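Local structure of protein-glutamine gamma-glutamyltransferase (Pagrus major, 1G0D) at residues 446-449 and 450-453; 389-392 and 393-397; 293-296 and 297-300; 414-418 and 419-423; 343-346 and 347-350. The protein catalyses calcium-dependent acyl transfer, joining glutamine side chains of proteins to lysine side chains or other primary amines and so cross-linking or modifying them. All coordinates share one frame; numbering follows the deposited sequence.

Contact 1. Residues 446-449 and 450-453; sequences SQKE and REVY
The backbone bonds from R450 N to S446 O (3.0 Å), E451 N to Q447 O, V452 N to K448 O and Y453 N to E449 O (3.1 Å) form the first full turns of helix 447-456. The last of these is fairly straight, 163° at the hydrogen. S446 sits at the N-cap, its OG accepting from E449 N at 2.8 Å; the same hydroxyl also bonds to P443 O. Among the apolar contacts, the CG of E449 lies over one face of the Y453 ring, 4.0 Å from its centroid and offset toward the rim, a CH-pi contact. With CG anti to the backbone N (chi1 177°), the E449 chain runs out along the ring, and OE2 comes to 3.5 Å from CE2 of Y453. E449 OE1 takes a hydrogen bond from G445 N, and Y453 OH is hydrogen-bonded to N395 OD1. As for charges, K448 and E451 make a long salt bridge, NZ to OE2 3.9 Å, with the methylene CE nearer to that oxygen; NZ also pairs with E378. Together these features make an N-capped helix start, set beside residues E449, E444 and N395, which are assigned to calcium binding by similarity.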
loop_
_atom_site.group_PDB
_atom_site.type_symbol
_atom_site.label_atom_id
_atom_site.label_comp_id
_atom_site.label_asym_id
_atom_site.label_seq_id
_atom_site.Cartn_x
_atom_site.Cartn_y
_atom_site.Cartn_z
ATOM N N SER A 446 26.052 -1.777 -14.859
ATOM C CA SER A 446 26.946 -2.634 -14.117
ATOM C C SER A 446 27.078 -3.970 -14.837
ATOM O O SER A 446 26.191 -4.379 -15.555
ATOM C CB SER A 446 26.405 -2.832 -12.679
ATOM O OG SER A 446 25.123 -3.441 -12.649
ATOM N N GLN A 447 28.205 -4.635 -14.664
ATOM C CA GLN A 447 28.391 -5.924 -15.283
ATOM C C GLN A 447 27.505 -6.832 -14.499
ATOM O O GLN A 447 27.110 -7.894 -14.975
ATOM C CB GLN A 447 29.837 -6.409 -15.155
ATOM C CG GLN A 447 30.096 -7.867 -15.655
ATOM C CD GLN A 447 29.948 -8.053 -17.195
ATOM O OE1 GLN A 447 29.420 -9.080 -17.658
ATOM N NE2 GLN A 447 30.422 -7.064 -17.979
ATOM N N LYS A 448 27.198 -6.439 -13.272
ATOM C CA LYS A 448 26.336 -7.295 -12.491
ATOM C C LYS A 448 24.950 -7.217 -13.107
ATOM O O LYS A 448 24.266 -8.224 -13.185
ATOM C CB LYS A 448 26.337 -6.892 -11.019
ATOM C CG LYS A 448 27.281 -7.764 -10.193
ATOM C CD LYS A 448 26.553 -8.851 -9.388
ATOM C CE LYS A 448 26.037 -10.051 -10.230
ATOM N NZ LYS A 448 25.172 -11.039 -9.443
ATOM N N GLU A 449 24.560 -6.032 -13.573
ATOM C CA GLU A 449 23.269 -5.878 -14.212
ATOM C C GLU A 449 23.293 -6.688 -15.492
ATOM O O GLU A 449 22.299 -7.325 -15.820
ATOM C CB GLU A 449 22.965 -4.423 -14.569
ATOM C CG GLU A 449 21.620 -4.245 -15.331
ATOM C CD GLU A 449 21.526 -2.938 -16.123
ATOM O OE1 GLU A 449 22.497 -2.615 -16.837
ATOM O OE2 GLU A 449 20.489 -2.234 -16.045
ATOM N N ARG A 450 24.409 -6.666 -16.228
ATOM C CA ARG A 450 24.490 -7.440 -17.472
ATOM C C ARG A 450 24.376 -8.946 -17.269
ATOM O O ARG A 450 23.784 -9.639 -18.076
ATOM C CB ARG A 450 25.794 -7.182 -18.246
ATOM C CG ARG A 450 25.926 -8.120 -19.470
ATOM C CD ARG A 450 26.888 -7.643 -20.572
ATOM N NE ARG A 450 26.485 -6.368 -21.172
ATOM C CZ ARG A 450 26.121 -6.201 -22.442
ATOM N NH1 ARG A 450 26.105 -7.233 -23.277
ATOM N NH2 ARG A 450 25.760 -4.987 -22.875
ATOM N N GLU A 451 24.929 -9.480 -16.207
ATOM C CA GLU A 451 24.813 -10.899 -16.101
ATOM C C GLU A 451 23.487 -11.356 -15.541
ATOM O O GLU A 451 23.138 -12.518 -15.705
ATOM C CB GLU A 451 25.981 -11.471 -15.315
ATOM C CG GLU A 451 26.202 -10.834 -13.965
ATOM C CD GLU A 451 27.598 -11.112 -13.405
ATOM O OE1 GLU A 451 28.579 -10.705 -14.076
ATOM O OE2 GLU A 451 27.708 -11.727 -12.304
ATOM N N VAL A 452 22.724 -10.478 -14.887
ATOM C CA VAL A 452 21.413 -10.886 -14.358
ATOM C C VAL A 452 20.379 -10.807 -15.463
ATOM O O VAL A 452 19.496 -11.643 -15.557
ATOM C CB VAL A 452 20.941 -9.983 -13.162
ATOM C CG1 VAL A 452 19.489 -10.289 -12.799
ATOM C CG2 VAL A 452 21.833 -10.249 -11.933
ATOM N N TYR A 453 20.494 -9.785 -16.296
ATOM C CA TYR A 453 19.591 -9.593 -17.423
ATOM C C TYR A 453 19.824 -10.741 -18.368
ATOM O O TYR A 453 18.890 -11.251 -18.974
ATOM C CB TYR A 453 19.921 -8.298 -18.146
ATOM C CG TYR A 453 19.209 -7.129 -17.551
ATOM C CD1 TYR A 453 18.368 -7.292 -16.437
ATOM C CD2 TYR A 453 19.335 -5.873 -18.102
ATOM C CE1 TYR A 453 17.668 -6.218 -15.883
ATOM C CE2 TYR A 453 18.643 -4.786 -17.568
ATOM C CZ TYR A 453 17.812 -4.966 -16.454
ATOM O OH TYR A 453 17.154 -3.887 -15.906
#

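Contact 2. Residues 389-392 and 393-397; sequences FVFA and EVNAD
The carbonyl oxygen of A392 is gripped by two amides, A396 N at 2.8 Å and N395 N at 3.1 Å. The first bond is nearly straight, 166° at the hydrogen, and keeps the i to i+4 pattern; the second donor stands well above the carbonyl plane. Both gather at the C-terminal end of helix 387-395, where A396 is the first residue to leave helical backbone angles. One turn earlier E393 N bonds to F389 O at 3.2 Å. The amide nitrogen of N395 meets the face of the F391 ring: ND2 hangs 3.1 Å above the ring plane, over its centre, with amide and ring planes 47° apart. CG of F391 is anti to its backbone N (chi1 -179°), which swings the ring along the helix toward N395. The same ND2 makes a weak bond to F391 O, while OD1 accepts from Y453 OH and K441 NZ. The ring itself also packs on V452 and Y453 of helix 447-456. An alanine at F391 would remove the ring and is likely to leave the N395 amide without its platform and a gap facing helix 447-456. From the other side of the helix E393 reaches the catalytic core, OE2 bonded to H300 ND1 and the chain touching H332. N395 is assigned to calcium binding by similarity; if an ion used OD1, it would probably have to displace the hydroxyl and ammonium donors found there.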
loop_
_atom_site.group_PDB
_atom_site.type_symbol
_atom_site.label_atom_id
_atom_site.label_comp_id
_atom_site.label_asym_id
_atom_site.label_seq_id
_atom_site.Cartn_x
_atom_site.Cartn_y
_atom_site.Cartn_z
ATOM N N PHE A 389 6.700 -11.694 -13.455
ATOM C CA PHE A 389 5.884 -10.508 -13.514
ATOM C C PHE A 389 6.445 -9.403 -12.710
ATOM O O PHE A 389 6.393 -8.255 -13.144
ATOM C CB PHE A 389 4.479 -10.789 -13.040
ATOM C CG PHE A 389 3.672 -11.457 -14.064
ATOM C CD1 PHE A 389 3.713 -12.848 -14.197
ATOM C CD2 PHE A 389 2.976 -10.710 -14.998
ATOM C CE1 PHE A 389 3.082 -13.474 -15.257
ATOM C CE2 PHE A 389 2.339 -11.341 -16.060
ATOM C CZ PHE A 389 2.396 -12.718 -16.187
ATOM N N VAL A 390 6.980 -9.734 -11.535
ATOM C CA VAL A 390 7.559 -8.717 -10.666
ATOM C C VAL A 390 8.927 -8.256 -11.166
ATOM O O VAL A 390 9.312 -7.121 -10.963
ATOM C CB VAL A 390 7.688 -9.215 -9.229
ATOM C CG1 VAL A 390 8.410 -8.128 -8.374
ATOM C CG2 VAL A 390 6.288 -9.578 -8.688
ATOM N N PHE A 391 9.646 -9.131 -11.849
ATOM C CA PHE A 391 10.934 -8.751 -12.409
ATOM C C PHE A 391 10.668 -7.810 -13.620
ATOM O O PHE A 391 11.440 -6.889 -13.881
ATOM C CB PHE A 391 11.684 -10.021 -12.847
ATOM C CG PHE A 391 13.055 -9.763 -13.415
ATOM C CD1 PHE A 391 13.226 -9.444 -14.760
ATOM C CD2 PHE A 391 14.178 -9.839 -12.616
ATOM C CE1 PHE A 391 14.489 -9.209 -15.286
ATOM C CE2 PHE A 391 15.450 -9.603 -13.143
ATOM C CZ PHE A 391 15.599 -9.286 -14.471
ATOM N N ALA A 392 9.567 -8.025 -14.350
ATOM C CA ALA A 392 9.242 -7.198 -15.529
ATOM C C ALA A 392 8.874 -5.804 -15.133
ATOM O O ALA A 392 9.264 -4.827 -15.756
ATOM C CB ALA A 392 8.091 -7.800 -16.307
ATOM N N GLU A 393 8.084 -5.732 -14.083
ATOM C CA GLU A 393 7.601 -4.475 -13.537
ATOM C C GLU A 393 8.697 -3.421 -13.366
ATOM O O GLU A 393 8.515 -2.226 -13.590
ATOM C CB GLU A 393 6.965 -4.787 -12.177
ATOM C CG GLU A 393 6.591 -3.592 -11.354
ATOM C CD GLU A 393 5.296 -2.999 -11.813
ATOM O OE1 GLU A 393 5.240 -1.753 -11.896
ATOM O OE2 GLU A 393 4.342 -3.780 -12.094
ATOM N N VAL A 394 9.852 -3.917 -12.989
ATOM C CA VAL A 394 11.000 -3.122 -12.655
ATOM C C VAL A 394 12.143 -3.217 -13.711
ATOM O O VAL A 394 13.065 -2.406 -13.694
ATOM C CB VAL A 394 11.369 -3.625 -11.200
ATOM C CG1 VAL A 394 12.627 -4.399 -11.192
ATOM C CG2 VAL A 394 11.357 -2.527 -10.243
ATOM N N ASN A 395 12.048 -4.155 -14.659
ATOM C CA ASN A 395 13.092 -4.361 -15.673
ATOM C C ASN A 395 12.731 -4.416 -17.161
ATOM O O ASN A 395 13.626 -4.370 -17.999
ATOM C CB ASN A 395 13.815 -5.655 -15.368
ATOM C CG ASN A 395 14.721 -5.536 -14.180
ATOM O OD1 ASN A 395 15.489 -4.596 -14.087
ATOM N ND2 ASN A 395 14.637 -6.484 -13.256
ATOM N N ALA A 396 11.447 -4.534 -17.501
ATOM C CA ALA A 396 11.009 -4.646 -18.908
ATOM C C ALA A 396 11.644 -3.655 -19.879
ATOM O O ALA A 396 11.761 -2.478 -19.552
ATOM C CB ALA A 396 9.468 -4.534 -19.002
ATOM N N ASP A 397 12.027 -4.119 -21.079
ATOM C CA ASP A 397 12.631 -3.231 -22.098
ATOM C C ASP A 397 11.679 -2.881 -23.218
ATOM O O ASP A 397 11.382 -3.738 -24.039
ATOM C CB ASP A 397 13.862 -3.868 -22.757
ATOM C CG ASP A 397 14.722 -2.844 -23.520
ATOM O OD1 ASP A 397 14.890 -1.709 -23.040
ATOM O OD2 ASP A 397 15.245 -3.165 -24.603
#

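Contact 3. Residues 293-296 and 297-300; sequences ITNF and ASAH
The backbone runs extended through N295, turns a corner at F296 and A297, where A297 takes a positive phi of 64°, and returns to extended angles at S298. The corner is tight, the methyl of A297 lying 2.9 Å from F296 O. Across it N295 meets S298: ND2 donates to OG at 2.8 Å, the bond bent to 132° at the hydrogen. The hydroxyl stands too close to another atom of the model, so its exact place is less sure. A chi1 of -173° at N295 carries its amide across the bend toward the serine; ND2 also has a weak bond to E393 O. The CG2 of T294 covers one face of the F296 ring, 4.0 Å above the plane and toward the rim. Residues 293-298 belong to strand 290-298, an outermost strand of the antiparallel sheet whose next two strands, 329-339 and 350-355, carry H332 and D355 of the catalytic triad in the papain-like core of transglutaminases. Backbone bonds pair N295 with H332 and A297 with N330, so the chain stays paired with strand 329-339 just before and within the corner, and the side chain of S298 touches H332. F296 O and A297 O, two acceptors 3.0 Å from each other, are met by the backbone N of K421 and of G420 respectively. After S298 the chain folds through an inverse gamma turn centred on A299, with a weak bond from H300 N to S298 O at 2.8 Å; the H300 ring meets W329 edge-to-face.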
loop_
_atom_site.group_PDB
_atom_site.type_symbol
_atom_site.label_atom_id
_atom_site.label_comp_id
_atom_site.label_asym_id
_atom_site.label_seq_id
_atom_site.Cartn_x
_atom_site.Cartn_y
_atom_site.Cartn_z
ATOM N N ILE A 293 5.630 0.041 -1.027
ATOM C CA ILE A 293 6.693 0.551 -1.884
ATOM C C ILE A 293 6.119 1.069 -3.217
ATOM O O ILE A 293 5.156 0.504 -3.735
ATOM C CB ILE A 293 7.844 -0.467 -2.129
ATOM C CG1 ILE A 293 7.556 -1.236 -3.336
ATOM C CG2 ILE A 293 8.158 -1.359 -0.946
ATOM C CD1 ILE A 293 8.674 -0.944 -4.228
ATOM N N THR A 294 6.681 2.172 -3.733
ATOM C CA THR A 294 6.229 2.782 -4.999
ATOM C C THR A 294 7.293 2.708 -6.088
ATOM O O THR A 294 8.453 3.008 -5.854
ATOM C CB THR A 294 5.858 4.269 -4.807
ATOM O OG1 THR A 294 4.806 4.379 -3.854
ATOM C CG2 THR A 294 5.328 4.844 -6.048
ATOM N N ASN A 295 6.896 2.331 -7.295
ATOM C CA ASN A 295 7.827 2.206 -8.408
ATOM C C ASN A 295 7.548 3.293 -9.404
ATOM O O ASN A 295 6.393 3.469 -9.788
ATOM C CB ASN A 295 7.590 0.874 -9.083
ATOM C CG ASN A 295 8.613 0.568 -10.129
ATOM O OD1 ASN A 295 9.755 1.012 -10.032
ATOM N ND2 ASN A 295 8.218 -0.200 -11.147
ATOM N N PHE A 296 8.548 4.046 -9.830
ATOM C CA PHE A 296 8.259 5.076 -10.827
ATOM C C PHE A 296 8.653 4.523 -12.204
ATOM O O PHE A 296 9.651 3.826 -12.327
ATOM C CB PHE A 296 8.976 6.368 -10.461
ATOM C CG PHE A 296 8.370 7.056 -9.245
ATOM C CD1 PHE A 296 7.246 7.872 -9.374
ATOM C CD2 PHE A 296 8.916 6.878 -7.975
ATOM C CE1 PHE A 296 6.662 8.500 -8.254
ATOM C CE2 PHE A 296 8.333 7.506 -6.840
ATOM C CZ PHE A 296 7.208 8.316 -6.989
ATOM N N ALA A 297 7.852 4.810 -13.234
ATOM C CA ALA A 297 8.078 4.260 -14.576
ATOM C C ALA A 297 7.889 2.733 -14.405
ATOM O O ALA A 297 8.824 1.925 -14.479
ATOM C CB ALA A 297 9.499 4.609 -15.087
ATOM N N SER A 298 6.641 2.358 -14.152
ATOM C CA SER A 298 6.283 0.977 -13.920
ATOM C C SER A 298 5.886 0.159 -15.117
ATOM O O SER A 298 4.889 0.434 -15.741
ATOM C CB SER A 298 5.137 0.929 -12.943
ATOM O OG SER A 298 5.572 0.319 -11.751
ATOM N N ALA A 299 6.643 -0.877 -15.425
ATOM C CA ALA A 299 6.272 -1.737 -16.542
ATOM C C ALA A 299 5.158 -2.728 -16.164
ATOM O O ALA A 299 5.263 -3.940 -16.398
ATOM C CB ALA A 299 7.471 -2.482 -17.034
ATOM N N HIS A 300 4.072 -2.209 -15.604
ATOM C CA HIS A 300 2.948 -3.067 -15.228
ATOM C C HIS A 300 2.204 -3.652 -16.428
ATOM O O HIS A 300 1.807 -4.820 -16.443
ATOM C CB HIS A 300 1.944 -2.283 -14.410
ATOM C CG HIS A 300 0.900 -3.148 -13.803
ATOM N ND1 HIS A 300 1.199 -4.139 -12.890
ATOM C CD2 HIS A 300 -0.440 -3.192 -13.983
ATOM C CE1 HIS A 300 0.087 -4.756 -12.534
ATOM N NE2 HIS A 300 -0.922 -4.201 -13.183
#

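Contact 4. Residues 414-418 and 419-423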
loop_
_atom_site.group_PDB
_atom_site.type_symbol
_atom_site.label_atom_id
_atom_site.label_comp_id
_atom_site.label_asym_id
_atom_site.label_seq_id
_atom_site.Cartn_x
_atom_site.Cartn_y
_atom_site.Cartn_z
ATOM N N GLU A 414 15.997 6.962 -27.059
ATOM C CA GLU A 414 15.360 7.693 -25.997
ATOM C C GLU A 414 16.187 8.047 -24.775
ATOM O O GLU A 414 16.836 7.186 -24.190
ATOM C CB GLU A 414 14.112 6.934 -25.550
ATOM C CG GLU A 414 12.930 7.834 -25.306
ATOM C CD GLU A 414 12.135 7.427 -24.102
ATOM O OE1 GLU A 414 11.764 8.328 -23.306
ATOM O OE2 GLU A 414 11.893 6.205 -23.960
ATOM N N ASP A 415 16.198 9.327 -24.416
ATOM C CA ASP A 415 16.862 9.725 -23.182
ATOM C C ASP A 415 15.765 10.175 -22.216
ATOM O O ASP A 415 15.163 11.248 -22.387
ATOM C CB ASP A 415 17.879 10.855 -23.366
ATOM C CG ASP A 415 18.829 10.991 -22.135
ATOM O OD1 ASP A 415 18.336 10.907 -20.974
ATOM O OD2 ASP A 415 20.062 11.172 -22.324
ATOM N N HIS A 416 15.531 9.322 -21.214
ATOM C CA HIS A 416 14.520 9.469 -20.159
ATOM C C HIS A 416 14.440 8.009 -19.722
ATOM O O HIS A 416 14.322 7.674 -18.552
ATOM C CB HIS A 416 13.163 9.913 -20.742
ATOM C CG HIS A 416 12.013 9.775 -19.789
ATOM N ND1 HIS A 416 10.921 8.968 -20.045
ATOM C CD2 HIS A 416 11.775 10.349 -18.586
ATOM C CE1 HIS A 416 10.067 9.050 -19.040
ATOM N NE2 HIS A 416 10.561 9.884 -18.142
ATOM N N ALA A 417 14.509 7.162 -20.737
ATOM C CA ALA A 417 14.506 5.714 -20.639
ATOM C C ALA A 417 14.058 5.053 -19.338
ATOM O O ALA A 417 13.205 5.566 -18.617
ATOM C CB ALA A 417 15.888 5.223 -21.004
ATOM N N SER A 418 14.625 3.862 -19.114
ATOM C CA SER A 418 14.451 2.990 -17.936
ATOM C C SER A 418 13.162 2.930 -17.113
ATOM O O SER A 418 12.497 3.941 -16.877
ATOM C CB SER A 418 15.630 3.225 -16.960
ATOM O OG SER A 418 15.321 2.836 -15.620
ATOM N N VAL A 419 12.846 1.714 -16.673
ATOM C CA VAL A 419 11.683 1.469 -15.828
ATOM C C VAL A 419 12.253 1.286 -14.446
ATOM O O VAL A 419 13.467 1.137 -14.307
ATOM C CB VAL A 419 10.973 0.160 -16.156
ATOM C CG1 VAL A 419 9.698 0.425 -16.870
ATOM C CG2 VAL A 419 11.874 -0.714 -16.960
ATOM N N GLY A 420 11.374 1.249 -13.440
ATOM C CA GLY A 420 11.805 1.060 -12.063
ATOM C C GLY A 420 12.786 2.131 -11.672
ATOM O O GLY A 420 13.961 1.867 -11.354
ATOM N N LYS A 421 12.290 3.357 -11.647
ATOM C CA LYS A 421 13.170 4.450 -11.386
ATOM C C LYS A 421 13.515 4.799 -9.966
ATOM O O LYS A 421 14.664 4.647 -9.582
ATOM C CB LYS A 421 12.688 5.686 -12.129
ATOM C CG LYS A 421 13.780 6.326 -12.961
ATOM C CD LYS A 421 13.730 5.862 -14.407
ATOM C CE LYS A 421 12.677 6.630 -15.178
ATOM N NZ LYS A 421 12.920 6.567 -16.633
ATOM N N ASN A 422 12.591 5.271 -9.157
ATOM C CA ASN A 422 13.065 5.621 -7.831
ATOM C C ASN A 422 12.259 4.892 -6.811
ATOM O O ASN A 422 11.566 5.493 -6.015
ATOM C CB ASN A 422 12.975 7.137 -7.617
ATOM C CG ASN A 422 14.049 7.920 -8.411
ATOM O OD1 ASN A 422 15.205 7.523 -8.464
ATOM N ND2 ASN A 422 13.655 9.038 -9.029
ATOM N N ILE A 423 12.334 3.578 -6.866
ATOM C CA ILE A 423 11.596 2.752 -5.933
ATOM C C ILE A 423 11.718 3.434 -4.569
ATOM O O ILE A 423 12.806 3.676 -4.077
ATOM C CB ILE A 423 12.191 1.348 -5.943
ATOM C CG1 ILE A 423 12.876 1.127 -7.298
ATOM C CG2 ILE A 423 11.122 0.322 -5.684
ATOM C CD1 ILE A 423 12.339 -0.029 -8.099
#
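The imidazole of H416 has the ammonium of K421 over one face, NZ 4.3 Å from NE2, and the carboxylate of E414 at its edge, in the ring plane. NZ is modelled too close to a neighbour, so every contact that rests on it is less sure. The edge contact is a weak hydrogen bond, ND1 to OE1 3.4 Å. NE2 bonds to W167 NE1, and the indole of W167, its plane about 40° from the imidazole, also receives K421 in a cation-pi contact, subject to the same doubt. H416 is poorly ordered, which leaves the details of its ring less certain. The K421 chain, bent at chi2 and chi3, doubles back over the loop and brings NZ among the backbone carbonyls, at 2.6 Å from H416 O and 2.7 Å from S418 O, both doubtful hydrogen bonds. Segment 414-423 is the link from strand 409-414, which lies in a mixed sheet beside 397-403, to the short strand 424-426; it carries the chain past the corner of strand 290-298, where the hydrocarbon part of K421 rests on F296 and A297. S418 has its hydroxyl anti to the backbone N, beside its own carbonyl carbon, and from there OG donates to V419 O at 2.8 Å. The donor lies above the carbonyl plane, 39° out of it. The K421 methylene CD passes 3.6 Å from the same OG of S418. S418 also touches E444, a calcium ligand by similarity. V419 packs on A299 and S328, and the positive phi of G420 next to it suits a glycine.

Contact 5. Residues 343-346 and 347-350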
loop_
_atom_site.group_PDB
_atom_site.type_symbol
_atom_site.label_atom_id
_atom_site.label_comp_id
_atom_site.label_asym_id
_atom_site.label_seq_id
_atom_site.Cartn_x
_atom_site.Cartn_y
_atom_site.Cartn_z
ATOM N N ASP A 343 9.642 -22.300 2.184
ATOM C CA ASP A 343 9.111 -23.035 1.041
ATOM C C ASP A 343 10.007 -22.953 -0.206
ATOM O O ASP A 343 9.666 -23.515 -1.238
ATOM C CB ASP A 343 7.695 -22.534 0.703
ATOM C CG ASP A 343 7.653 -21.060 0.340
ATOM O OD1 ASP A 343 8.375 -20.269 0.971
ATOM O OD2 ASP A 343 6.884 -20.691 -0.573
ATOM N N LEU A 344 11.143 -22.270 -0.109
ATOM C CA LEU A 344 12.035 -22.119 -1.245
ATOM C C LEU A 344 13.494 -22.285 -0.844
ATOM O O LEU A 344 13.839 -22.295 0.331
ATOM C CB LEU A 344 11.907 -20.726 -1.881
ATOM C CG LEU A 344 10.668 -19.833 -1.876
ATOM C CD1 LEU A 344 11.077 -18.391 -2.171
ATOM C CD2 LEU A 344 9.670 -20.320 -2.893
ATOM N N PRO A 345 14.381 -22.417 -1.832
ATOM C CA PRO A 345 15.801 -22.568 -1.551
ATOM C C PRO A 345 16.353 -21.499 -0.610
ATOM O O PRO A 345 15.727 -20.455 -0.382
ATOM C CB PRO A 345 16.434 -22.475 -2.931
ATOM C CG PRO A 345 15.413 -23.018 -3.801
ATOM C CD PRO A 345 14.123 -22.499 -3.274
ATOM N N GLU A 346 17.537 -21.798 -0.071
ATOM C CA GLU A 346 18.272 -20.935 0.840
ATOM C C GLU A 346 18.472 -19.608 0.159
ATOM O O GLU A 346 18.820 -19.583 -1.007
ATOM C CB GLU A 346 19.657 -21.542 1.110
ATOM C CG GLU A 346 20.220 -21.318 2.513
ATOM C CD GLU A 346 20.028 -22.544 3.442
ATOM O OE1 GLU A 346 18.903 -22.735 3.986
ATOM O OE2 GLU A 346 21.007 -23.316 3.628
ATOM N N GLY A 347 18.241 -18.504 0.858
ATOM C CA GLY A 347 18.514 -17.214 0.249
ATOM C C GLY A 347 17.400 -16.272 -0.110
ATOM O O GLY A 347 17.658 -15.122 -0.431
ATOM N N ASN A 348 16.163 -16.739 -0.030
ATOM C CA ASN A 348 15.049 -15.906 -0.408
ATOM C C ASN A 348 14.307 -15.328 0.774
ATOM O O ASN A 348 13.181 -14.851 0.650
ATOM C CB ASN A 348 14.130 -16.727 -1.286
ATOM C CG ASN A 348 14.862 -17.299 -2.487
ATOM O OD1 ASN A 348 15.206 -16.572 -3.424
ATOM N ND2 ASN A 348 15.114 -18.604 -2.461
ATOM N N ASP A 349 14.958 -15.337 1.924
ATOM C CA ASP A 349 14.356 -14.841 3.158
ATOM C C ASP A 349 14.327 -13.339 3.176
ATOM O O ASP A 349 15.111 -12.711 2.515
ATOM C CB ASP A 349 15.202 -15.265 4.342
ATOM C CG ASP A 349 14.997 -16.692 4.756
ATOM O OD1 ASP A 349 15.553 -17.011 5.821
ATOM O OD2 ASP A 349 14.316 -17.485 4.065
ATOM N N GLY A 350 13.471 -12.744 3.975
ATOM C CA GLY A 350 13.503 -11.301 4.014
ATOM C C GLY A 350 12.264 -10.743 3.390
ATOM O O GLY A 350 11.209 -11.390 3.437
#
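Polar contact between P345 and N348 comes from one side-chain hydrogen bond, ND2 of N348 to the carbonyl oxygen of P345 at 2.9 Å. It is bent, 135° at the hydrogen, and the donor lies well above the carbonyl plane. CG of N348 stands anti to its own carbonyl carbon and beside its backbone N (chi1 -56°), which folds the amide back across the turn onto the proline. Apolar contact comes from L344, whose CD1 touches CB of N348 at 3.6 Å and its CG at 4.0 Å, the two side chains crossing at about a right angle. The proline ring adds its CD, 4.1 Å from ND2 of N348, so carbons of P345 and L344 lie close to the amide that bonds P345 O. L344 and N348 both rest on P372 of strand 368-372 as well. An alanine in place of N348 would lack the amide, and P345 O would probably lose this donor while the turn became less tightly held. Charged groups sit round the loop and not between its halves: D343 makes salt bridges with R341 and K384, and D349 OD2 accepts from R341 N. Steric demand is met at G347, whose phi of 111° would press any CB against E346 O. Residues P345 to N348 thus form a type II beta turn, with glycine at its third position as this turn favours. It lies in the exposed loop that joins the neighbouring antiparallel strands 329-339 and 350-355, a hairpin connection away from the annotated sites.

Along the chain the order is contact 3, contact 5, contact 2, contact 4 and contact 1. Contacts 2, 3 and 4 cluster, their centres about 9 to 12 Å apart: helix 387-395 lies against the end of strand 290-298, and the 414-423 loop packs on both. Contact 1, on helix 447-456, touches contact 2 alone among the others, with centres about 15 Å apart. Contact 5 touches none; its loop joins the two central strands of the sheet that has 290-298 at one margin, about 24 Å from contact 3 between centres. On helix 387-395, N395 meets Y453 of contact 1 and E393 touches the catalytic H332, which could link calcium binding with the active site.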